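PDB 4XUU: phosphatidylinositide phosphatase SAC2 from Homo sapiens, which acts mainly as a 4-phosphatase on phosphatidylinositol 4-phosphate in endocytic recycling, and is represented here by its hSac2 domain. Local coordinates for residues A[100-105]-A[112-117]; A[83-88]-A[153-158]; A[30-35]-A[49-54]. All coordinates share one frame; numbering follows the deposited sequence.

Interaction 1: residues A[100-105]-A[112-117]; sequences CMRLHY and GYFHTL
Arg102 and Phe114 pack on one face of two antiparallel strands, with Arg102 CD over the aromatic face, 4.0 Å from the Phe114 ring centroid. Past CD the arginine turns (chi3 -85°), carrying NE to Thr116 OG1 at 2.9 Å, a bond lying close to the guanidinium plane. Phe114 CE1 lies over one face of that guanidinium. Asp36 reaches both groups, as salt-bridge partner of Arg102 NH2 and hydrogen-bond partner of Thr116 OG1. A methionine in place of Arg102 would probably leave Asp36 without its positive mate and Thr116 without the NE donor.

On the opposite face the packing is close and largely buried. Leu103 CD1 meets Leu117 CD1 at 4.1 Å, and Tyr113 CB sits over the Tyr105 ring, 3.6 Å from its centroid. The His115 ring is nearly parallel to Tyr105 but slid aside; His115 ND1 bonds Tyr62 OH, and Tyr105 OH bonds His165 and Gln74. Toward the turn the contact opens: the Tyr113 ring leads away, partly exposed like Gly112, and a water spans Tyr105 O (2.8 Å) and Gly112 N (3.0 Å). This is a beta hairpin, the one preceding helix 129-145 in a pleckstrin-homology-like fold.

Interaction 2: residues A[83-88]-A[153-158]; sequences KIEIGP and IEKKLE
Lys155 NZ has three oxygens around it: it donates to Lys156 O at 3.0 Å, forms a salt bridge with Glu85 OE2 at 3.5 Å and a long one with Glu158 OE1. Its side chain starts away from the strand of Glu85, but bends at chi3 (-80°) and chi4 (-75°) fold it back, so that the methylenes pass beside the Glu85 carboxylate before the ammonium reaches it. Lys83 NZ adds a long second salt bridge to the same OE2, and the two lysines probably help offset the charge of Glu85 and the nearby Glu158. The other oxygen, OE1, accepts from His104 NE2.

Beside this network two straight backbone bonds define a short parallel pairing. Ile153 N donates to Ile84 O at 2.7 Å, and Ile153 O accepts from Ile86 N at 2.8 Å. Beyond Glu154, segment 153-158 leaves the strand, and Lys155 O approaches Gly87 CA at 3.3 Å, a position that the missing side chain leaves accessible. Leu157 then turns back in: CD2 meets Glu85 CB at 3.8 Å, while CD1 packs against Gly87 O and Pro88 O.

Strand 81-88 lies between 99-107 and the outermost strand of this chain, 152-154. Ile84 and Ile86 face helix 129-145, touching Ala136, and Ile153 and Glu154 pair antiparallel with a strand of the second subunit, continuing the sheet across the interface.

Interaction 3: residues A[30-35]-A[49-54]; sequences WALIDC and VLLLLS
Leu51 CD2 is the meeting point of the apolar centre, 4.0 Å from Leu32 CD1 and equally far from Trp30 CE3. The leucine crosses both neighbours obliquely, its CG anti to the backbone N (chi1 174°), which lays the branch on the face it shares with Trp30 and Leu32. Further along, Leu53 runs beside the indole and points the same way: its CB lies at the edge of the ring near its plane, 4.0 Å from Trp30 CZ3, with CD2 near CH2. Ile135 of helix 129-145 touches both Trp30 and Leu51, and Leu139 and Thr142 of the same helix touch Leu53.

These residues belong to the first two strands of the pleckstrin-homology-like fold, 26-34 and 48-54, antiparallel neighbours in a strongly twisted sheet packed on this side by helix 129-145, the counterpart of the C-terminal helix of pleckstrin-homology domains. The short segments run at 135° to each other. Trp30 also meets Trp30 of the third subunit, and its backbone pairs antiparallel with a strand of that chain.

Outside the apolar centre come the main-chain bonds. Trp30 and Leu51 exchange a pair, Trp30 N to Leu51 O at 2.9 Å and Leu51 N to Trp30 O. Leu32 and Val49 do likewise: Leu32 N reaches Val49 O at 2.7 Å, whereas Val49 N approaches Leu32 O from well above the carbonyl plane, at 2.8 Å. Past this pair Val49 CG2 lies against Asp34 in van der Waals contact, 3.6 Å from Asp34 N and 4.1 Å from Asp34 CB. The two strands stay joined here, the partly exposed Asp34 bonding through its backbone to Val47 while its side chain touches Tyr62.

From the N terminus, interaction 3 comes first, closing the 13-residue connection between segments 30-35 and 49-54. Segment 83-88 follows and opens interaction 2, which closes only at 153-158, after 64 intervening residues. Interaction 1, the hairpin with six residues between its segments, is nested inside that loop, and none cross. In the sheet, strand 99-107 adjoins 81-88, tying interaction 1 to interaction 2, while 110-119 adjoins 26-34, tying it to interaction 3. The Cys35-Cys100 disulfide also joins interactions 1 and 3, reaching past strand 110-119 to 99-107, and Leu117 packs on Val49. Interactions 2 and 3 do not touch; their centres lie about 17 Å apart, with interaction 1 bridging them.

Interaction 1: residues A[100-105]-A[112-117]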
loop_
_atom_site.group_PDB
_atom_site.type_symbol
_atom_site.label_atom_id
_atom_site.label_comp_id
_atom_site.label_asym_id
_atom_site.label_seq_id
_atom_site.Cartn_x
_atom_site.Cartn_y
_atom_site.Cartn_z
ATOM N N CYS A 100 -9.403 8.310 8.578
ATOM C CA CYS A 100 -9.947 9.440 7.841
ATOM C C CYS A 100 -8.893 10.113 6.968
ATOM O O CYS A 100 -7.690 10.004 7.218
ATOM C CB CYS A 100 -10.624 10.440 8.783
ATOM S SG CYS A 100 -12.090 9.747 9.585
HETATM N N MSE A 101 -9.372 10.796 5.934
HETATM C CA MSE A 101 -8.535 11.473 4.968
HETATM C C MSE A 101 -8.755 12.974 5.084
HETATM O O MSE A 101 -9.886 13.458 4.973
HETATM C CB MSE A 101 -8.893 11.002 3.566
HETATM C CG MSE A 101 -7.988 11.534 2.484
HETATM SE SE MSE A 101 -8.696 11.077 0.740
HETATM C CE MSE A 101 -7.423 12.001 -0.354
ATOM N N ARG A 102 -7.670 13.702 5.302
ATOM C CA ARG A 102 -7.733 15.137 5.496
ATOM C C ARG A 102 -7.086 15.886 4.329
ATOM O O ARG A 102 -5.894 15.730 4.062
ATOM C CB ARG A 102 -7.071 15.494 6.826
ATOM C CG ARG A 102 -7.245 16.924 7.261
ATOM C CD ARG A 102 -7.004 17.047 8.745
ATOM N NE ARG A 102 -8.209 16.751 9.515
ATOM C CZ ARG A 102 -8.260 16.691 10.844
ATOM N NH1 ARG A 102 -7.168 16.893 11.575
ATOM N NH2 ARG A 102 -9.412 16.420 11.445
ATOM N N LEU A 103 -7.891 16.688 3.640
ATOM C CA LEU A 103 -7.452 17.466 2.486
ATOM C C LEU A 103 -7.249 18.921 2.883
ATOM O O LEU A 103 -8.218 19.656 3.078
ATOM C CB LEU A 103 -8.489 17.386 1.355
ATOM C CG LEU A 103 -9.038 16.025 0.905
ATOM C CD1 LEU A 103 -10.186 16.207 -0.074
ATOM C CD2 LEU A 103 -7.956 15.167 0.288
ATOM N N HIS A 104 -5.989 19.329 3.007
ATOM C CA HIS A 104 -5.650 20.701 3.387
ATOM C C HIS A 104 -5.604 21.591 2.150
ATOM O O HIS A 104 -4.851 21.327 1.216
ATOM C CB HIS A 104 -4.304 20.746 4.116
ATOM C CG HIS A 104 -4.276 19.967 5.395
ATOM N ND1 HIS A 104 -4.382 20.564 6.633
ATOM C CD2 HIS A 104 -4.148 18.640 5.627
ATOM C CE1 HIS A 104 -4.325 19.638 7.574
ATOM N NE2 HIS A 104 -4.180 18.462 6.989
ATOM N N TYR A 105 -6.411 22.645 2.145
ATOM C CA TYR A 105 -6.444 23.558 1.009
ATOM C C TYR A 105 -6.206 25.017 1.393
ATOM O O TYR A 105 -6.491 25.442 2.520
ATOM C CB TYR A 105 -7.737 23.392 0.199
ATOM C CG TYR A 105 -9.013 23.878 0.860
ATOM C CD1 TYR A 105 -9.770 23.030 1.671
ATOM C CD2 TYR A 105 -9.481 25.177 0.648
ATOM C CE1 TYR A 105 -10.951 23.467 2.270
ATOM C CE2 TYR A 105 -10.660 25.626 1.238
ATOM C CZ TYR A 105 -11.390 24.766 2.046
ATOM O OH TYR A 105 -12.552 25.207 2.633
ATOM N N GLY A 112 -5.162 26.553 6.875
ATOM C CA GLY A 112 -5.938 26.174 8.051
ATOM C C GLY A 112 -7.330 25.708 7.663
ATOM O O GLY A 112 -8.205 25.558 8.520
ATOM N N TYR A 113 -7.529 25.493 6.365
ATOM C CA TYR A 113 -8.784 24.974 5.833
ATOM C C TYR A 113 -8.602 23.519 5.422
ATOM O O TYR A 113 -7.661 23.189 4.685
ATOM C CB TYR A 113 -9.231 25.780 4.611
ATOM C CG TYR A 113 -9.568 27.226 4.874
ATOM C CD1 TYR A 113 -10.861 27.608 5.238
ATOM C CD2 TYR A 113 -8.602 28.221 4.733
ATOM C CE1 TYR A 113 -11.178 28.945 5.467
ATOM C CE2 TYR A 113 -8.910 29.555 4.963
ATOM C CZ TYR A 113 -10.195 29.908 5.329
ATOM O OH TYR A 113 -10.493 31.231 5.556
ATOM N N PHE A 114 -9.498 22.650 5.888
ATOM C CA PHE A 114 -9.433 21.235 5.520
ATOM C C PHE A 114 -10.759 20.486 5.572
ATOM O O PHE A 114 -11.634 20.788 6.381
ATOM C CB PHE A 114 -8.348 20.479 6.316
ATOM C CG PHE A 114 -8.433 20.649 7.811
ATOM C CD1 PHE A 114 -9.290 19.858 8.571
ATOM C CD2 PHE A 114 -7.620 21.574 8.464
ATOM C CE1 PHE A 114 -9.354 20.001 9.961
ATOM C CE2 PHE A 114 -7.675 21.725 9.852
ATOM C CZ PHE A 114 -8.543 20.938 10.603
ATOM N N HIS A 115 -10.882 19.512 4.679
ATOM C CA HIS A 115 -11.999 18.584 4.668
ATOM C C HIS A 115 -11.521 17.272 5.251
ATOM O O HIS A 115 -10.452 16.788 4.891
ATOM C CB HIS A 115 -12.482 18.348 3.244
ATOM C CG HIS A 115 -12.937 19.589 2.549
ATOM N ND1 HIS A 115 -14.101 20.246 2.890
ATOM C CD2 HIS A 115 -12.390 20.293 1.530
ATOM C CE1 HIS A 115 -14.249 21.302 2.113
ATOM N NE2 HIS A 115 -13.228 21.351 1.275
ATOM N N THR A 116 -12.306 16.700 6.154
ATOM C CA THR A 116 -11.954 15.416 6.747
ATOM C C THR A 116 -13.018 14.388 6.395
ATOM O O THR A 116 -14.161 14.469 6.860
ATOM C CB THR A 116 -11.754 15.519 8.265
ATOM O OG1 THR A 116 -10.930 16.655 8.559
ATOM C CG2 THR A 116 -11.081 14.266 8.801
ATOM N N LEU A 117 -12.626 13.428 5.561
ATOM C CA LEU A 117 -13.571 12.514 4.943
ATOM C C LEU A 117 -13.223 11.059 5.216
ATOM O O LEU A 117 -12.065 10.727 5.461
ATOM C CB LEU A 117 -13.630 12.774 3.432
ATOM C CG LEU A 117 -13.786 14.238 3.004
ATOM C CD1 LEU A 117 -13.530 14.417 1.510
ATOM C CD2 LEU A 117 -15.152 14.804 3.400
HETATM O O HOH W 1 -4.750 24.734 4.564
#

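Interaction 2: residues A[83-88]-A[153-158]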
loop_
_atom_site.group_PDB
_atom_site.type_symbol
_atom_site.label_atom_id
_atom_site.label_comp_id
_atom_site.label_asym_id
_atom_site.label_seq_id
_atom_site.Cartn_x
_atom_site.Cartn_y
_atom_site.Cartn_z
ATOM N N LYS A 83 -1.712 19.428 0.786
ATOM C CA LYS A 83 -1.260 18.116 1.237
ATOM C C LYS A 83 -2.441 17.247 1.648
ATOM O O LYS A 83 -3.547 17.749 1.858
ATOM C CB LYS A 83 -0.273 18.252 2.404
ATOM C CG LYS A 83 -0.822 18.991 3.613
ATOM C CD LYS A 83 0.190 19.073 4.736
ATOM C CE LYS A 83 -0.436 19.710 5.965
ATOM N NZ LYS A 83 0.470 19.676 7.143
ATOM N N ILE A 84 -2.198 15.942 1.751
ATOM C CA ILE A 84 -3.191 15.003 2.256
ATOM C C ILE A 84 -2.634 14.242 3.458
ATOM O O ILE A 84 -1.509 13.743 3.420
ATOM C CB ILE A 84 -3.650 13.999 1.161
ATOM C CG1 ILE A 84 -4.247 14.742 -0.040
ATOM C CG2 ILE A 84 -4.661 13.012 1.727
ATOM C CD1 ILE A 84 -4.514 13.871 -1.244
ATOM N N GLU A 85 -3.430 14.157 4.519
ATOM C CA GLU A 85 -3.070 13.357 5.686
ATOM C C GLU A 85 -4.026 12.183 5.835
ATOM O O GLU A 85 -5.237 12.353 5.696
ATOM C CB GLU A 85 -3.110 14.210 6.949
ATOM C CG GLU A 85 -2.108 15.344 6.978
ATOM C CD GLU A 85 -2.198 16.147 8.253
ATOM O OE1 GLU A 85 -3.329 16.427 8.707
ATOM O OE2 GLU A 85 -1.134 16.497 8.807
ATOM N N ILE A 86 -3.486 10.996 6.103
ATOM C CA ILE A 86 -4.309 9.807 6.328
ATOM C C ILE A 86 -3.940 9.101 7.636
ATOM O O ILE A 86 -2.826 8.588 7.794
ATOM C CB ILE A 86 -4.245 8.804 5.142
ATOM C CG1 ILE A 86 -4.841 9.430 3.875
ATOM C CG2 ILE A 86 -4.990 7.512 5.486
ATOM C CD1 ILE A 86 -4.669 8.596 2.616
ATOM N N GLY A 87 -4.886 9.074 8.567
ATOM C CA GLY A 87 -4.673 8.415 9.847
ATOM C C GLY A 87 -5.957 8.151 10.602
ATOM O O GLY A 87 -7.042 8.442 10.098
ATOM N N PRO A 88 -5.840 7.594 11.823
ATOM C CA PRO A 88 -7.004 7.321 12.664
ATOM C C PRO A 88 -7.811 8.584 12.955
ATOM O O PRO A 88 -7.233 9.658 13.146
ATOM C CB PRO A 88 -6.382 6.778 13.955
ATOM C CG PRO A 88 -5.061 6.248 13.540
ATOM C CD PRO A 88 -4.586 7.177 12.476
ATOM N N ILE A 153 0.635 12.061 3.497
ATOM C CA ILE A 153 1.268 11.835 4.793
ATOM C C ILE A 153 0.488 10.844 5.660
ATOM O O ILE A 153 -0.707 11.021 5.893
ATOM C CB ILE A 153 1.456 13.174 5.563
ATOM C CG1 ILE A 153 2.134 14.217 4.667
ATOM C CG2 ILE A 153 2.252 12.953 6.846
ATOM C CD1 ILE A 153 2.065 15.631 5.185
ATOM N N GLU A 154 1.173 9.803 6.128
ATOM C CA GLU A 154 0.618 8.889 7.120
ATOM C C GLU A 154 1.051 9.359 8.503
ATOM O O GLU A 154 2.239 9.312 8.838
ATOM C CB GLU A 154 1.109 7.456 6.898
ATOM C CG GLU A 154 0.831 6.847 5.526
ATOM C CD GLU A 154 1.503 5.483 5.351
ATOM O OE1 GLU A 154 1.469 4.670 6.305
ATOM O OE2 GLU A 154 2.067 5.220 4.262
ATOM N N LYS A 155 0.089 9.825 9.295
ATOM C CA LYS A 155 0.343 10.265 10.671
ATOM C C LYS A 155 -0.956 10.327 11.466
ATOM O O LYS A 155 -2.035 10.118 10.916
ATOM C CB LYS A 155 1.063 11.625 10.701
ATOM C CG LYS A 155 0.251 12.813 10.186
ATOM C CD LYS A 155 1.059 14.111 10.240
ATOM C CE LYS A 155 1.100 14.720 11.643
ATOM N NZ LYS A 155 -0.183 15.382 12.025
ATOM N N LYS A 156 -0.845 10.608 12.762
ATOM C CA LYS A 156 -2.020 10.825 13.598
ATOM C C LYS A 156 -2.684 12.145 13.222
ATOM O O LYS A 156 -2.004 13.120 12.888
ATOM C CB LYS A 156 -1.648 10.813 15.081
ATOM C CG LYS A 156 -1.088 9.484 15.585
ATOM C CD LYS A 156 -2.177 8.431 15.773
ATOM C CE LYS A 156 -1.581 7.049 16.026
ATOM N NZ LYS A 156 -0.896 6.941 17.349
ATOM N N LEU A 157 -4.012 12.163 13.256
ATOM C CA LEU A 157 -4.771 13.362 12.930
ATOM C C LEU A 157 -5.020 14.186 14.190
ATOM O O LEU A 157 -5.330 13.641 15.254
ATOM C CB LEU A 157 -6.090 13.002 12.231
ATOM C CG LEU A 157 -6.006 12.226 10.905
ATOM C CD1 LEU A 157 -7.395 11.840 10.407
ATOM C CD2 LEU A 157 -5.253 13.002 9.823
ATOM N N GLU A 158 -4.875 15.502 14.058
ATOM C CA GLU A 158 -4.969 16.413 15.196
ATOM C C GLU A 158 -6.414 16.711 15.581
ATOM O O GLU A 158 -7.294 16.789 14.723
ATOM C CB GLU A 158 -4.208 17.711 14.904
ATOM C CG GLU A 158 -2.715 17.503 14.657
ATOM C CD GLU A 158 -2.041 18.722 14.050
ATOM O OE1 GLU A 158 -1.726 18.681 12.843
ATOM O OE2 GLU A 158 -1.828 19.718 14.776
#

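Interaction 3: residues A[30-35]-A[49-54]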
loop_
_atom_site.group_PDB
_atom_site.type_symbol
_atom_site.label_atom_id
_atom_site.label_comp_id
_atom_site.label_asym_id
_atom_site.label_seq_id
_atom_site.Cartn_x
_atom_site.Cartn_y
_atom_site.Cartn_z
ATOM N N TRP A 30 -16.187 10.051 -5.983
ATOM C CA TRP A 30 -16.398 9.094 -4.890
ATOM C C TRP A 30 -17.443 9.588 -3.898
ATOM O O TRP A 30 -17.494 10.778 -3.572
ATOM C CB TRP A 30 -15.081 8.820 -4.147
ATOM C CG TRP A 30 -13.955 8.410 -5.043
ATOM C CD1 TRP A 30 -13.571 7.135 -5.340
ATOM C CD2 TRP A 30 -13.065 9.277 -5.762
ATOM N NE1 TRP A 30 -12.499 7.155 -6.201
ATOM C CE2 TRP A 30 -12.170 8.455 -6.476
ATOM C CE3 TRP A 30 -12.941 10.670 -5.871
ATOM C CZ2 TRP A 30 -11.164 8.975 -7.292
ATOM C CZ3 TRP A 30 -11.942 11.193 -6.683
ATOM C CH2 TRP A 30 -11.064 10.345 -7.382
ATOM N N ALA A 31 -18.274 8.669 -3.425
ATOM C CA ALA A 31 -19.210 8.952 -2.348
ATOM C C ALA A 31 -18.486 8.762 -1.029
ATOM O O ALA A 31 -17.868 7.720 -0.803
ATOM C CB ALA A 31 -20.413 8.030 -2.430
ATOM N N LEU A 32 -18.549 9.774 -0.167
ATOM C CA LEU A 32 -17.873 9.729 1.129
ATOM C C LEU A 32 -18.748 10.275 2.259
ATOM O O LEU A 32 -19.899 10.664 2.044
ATOM C CB LEU A 32 -16.530 10.475 1.073
ATOM C CG LEU A 32 -15.467 10.029 0.053
ATOM C CD1 LEU A 32 -14.387 11.083 -0.094
ATOM C CD2 LEU A 32 -14.850 8.676 0.410
ATOM N N ILE A 33 -18.191 10.278 3.466
ATOM C CA ILE A 33 -18.869 10.768 4.656
ATOM C C ILE A 33 -17.948 11.745 5.376
ATOM O O ILE A 33 -16.741 11.525 5.440
ATOM C CB ILE A 33 -19.263 9.595 5.594
ATOM C CG1 ILE A 33 -20.290 8.687 4.910
ATOM C CG2 ILE A 33 -19.813 10.103 6.934
ATOM C CD1 ILE A 33 -20.448 7.330 5.568
ATOM N N ASP A 34 -18.528 12.829 5.891
ATOM C CA ASP A 34 -17.820 13.806 6.717
ATOM C C ASP A 34 -17.358 13.142 8.011
ATOM O O ASP A 34 -18.151 12.529 8.720
ATOM C CB ASP A 34 -18.742 14.993 7.019
ATOM C CG ASP A 34 -18.043 16.128 7.767
ATOM O OD1 ASP A 34 -16.799 16.222 7.750
ATOM O OD2 ASP A 34 -18.757 16.953 8.370
ATOM N N CYS A 35 -16.068 13.266 8.301
ATOM C CA CYS A 35 -15.447 12.567 9.425
ATOM C C CYS A 35 -15.268 13.443 10.671
ATOM O O CYS A 35 -15.241 12.927 11.790
ATOM C CB CYS A 35 -14.114 11.940 8.993
ATOM S SG CYS A 35 -13.081 11.350 10.353
ATOM N N VAL A 49 -21.016 13.134 1.567
ATOM C CA VAL A 49 -20.123 14.034 0.839
ATOM C C VAL A 49 -19.816 13.476 -0.548
ATOM O O VAL A 49 -19.519 12.285 -0.699
ATOM C CB VAL A 49 -18.787 14.268 1.597
ATOM C CG1 VAL A 49 -17.848 15.128 0.769
ATOM C CG2 VAL A 49 -19.036 14.913 2.960
ATOM N N LEU A 50 -19.902 14.340 -1.559
ATOM C CA LEU A 50 -19.492 13.971 -2.904
ATOM C C LEU A 50 -18.165 14.649 -3.252
ATOM O O LEU A 50 -18.027 15.866 -3.125
ATOM C CB LEU A 50 -20.578 14.315 -3.930
ATOM C CG LEU A 50 -20.277 13.956 -5.394
ATOM C CD1 LEU A 50 -20.315 12.440 -5.646
ATOM C CD2 LEU A 50 -21.217 14.674 -6.344
ATOM N N LEU A 51 -17.193 13.845 -3.676
ATOM C CA LEU A 51 -15.899 14.356 -4.111
ATOM C C LEU A 51 -15.692 14.040 -5.588
ATOM O O LEU A 51 -15.720 12.870 -5.988
ATOM C CB LEU A 51 -14.763 13.760 -3.269
ATOM C CG LEU A 51 -13.304 14.053 -3.650
ATOM C CD1 LEU A 51 -12.932 15.528 -3.450
ATOM C CD2 LEU A 51 -12.359 13.158 -2.858
ATOM N N LEU A 52 -15.503 15.079 -6.394
ATOM C CA LEU A 52 -15.254 14.900 -7.821
ATOM C C LEU A 52 -13.862 15.389 -8.183
ATOM O O LEU A 52 -13.362 16.361 -7.622
ATOM C CB LEU A 52 -16.299 15.641 -8.669
ATOM C CG LEU A 52 -17.793 15.407 -8.403
ATOM C CD1 LEU A 52 -18.644 16.387 -9.211
ATOM C CD2 LEU A 52 -18.219 13.962 -8.674
ATOM N N LEU A 53 -13.240 14.718 -9.138
ATOM C CA LEU A 53 -11.924 15.123 -9.584
ATOM C C LEU A 53 -11.910 15.376 -11.090
ATOM O O LEU A 53 -12.215 14.488 -11.888
ATOM C CB LEU A 53 -10.866 14.082 -9.175
ATOM C CG LEU A 53 -9.426 14.295 -9.649
ATOM C CD1 LEU A 53 -8.824 15.598 -9.075
ATOM C CD2 LEU A 53 -8.550 13.078 -9.325
ATOM N N SER A 54 -11.564 16.599 -11.467
ATOM C CA SER A 54 -11.281 16.905 -12.866
ATOM C C SER A 54 -9.773 17.007 -13.069
ATOM O O SER A 54 -8.996 16.815 -12.132
ATOM C CB SER A 54 -11.980 18.196 -13.314
ATOM O OG SER A 54 -11.196 19.330 -13.014
#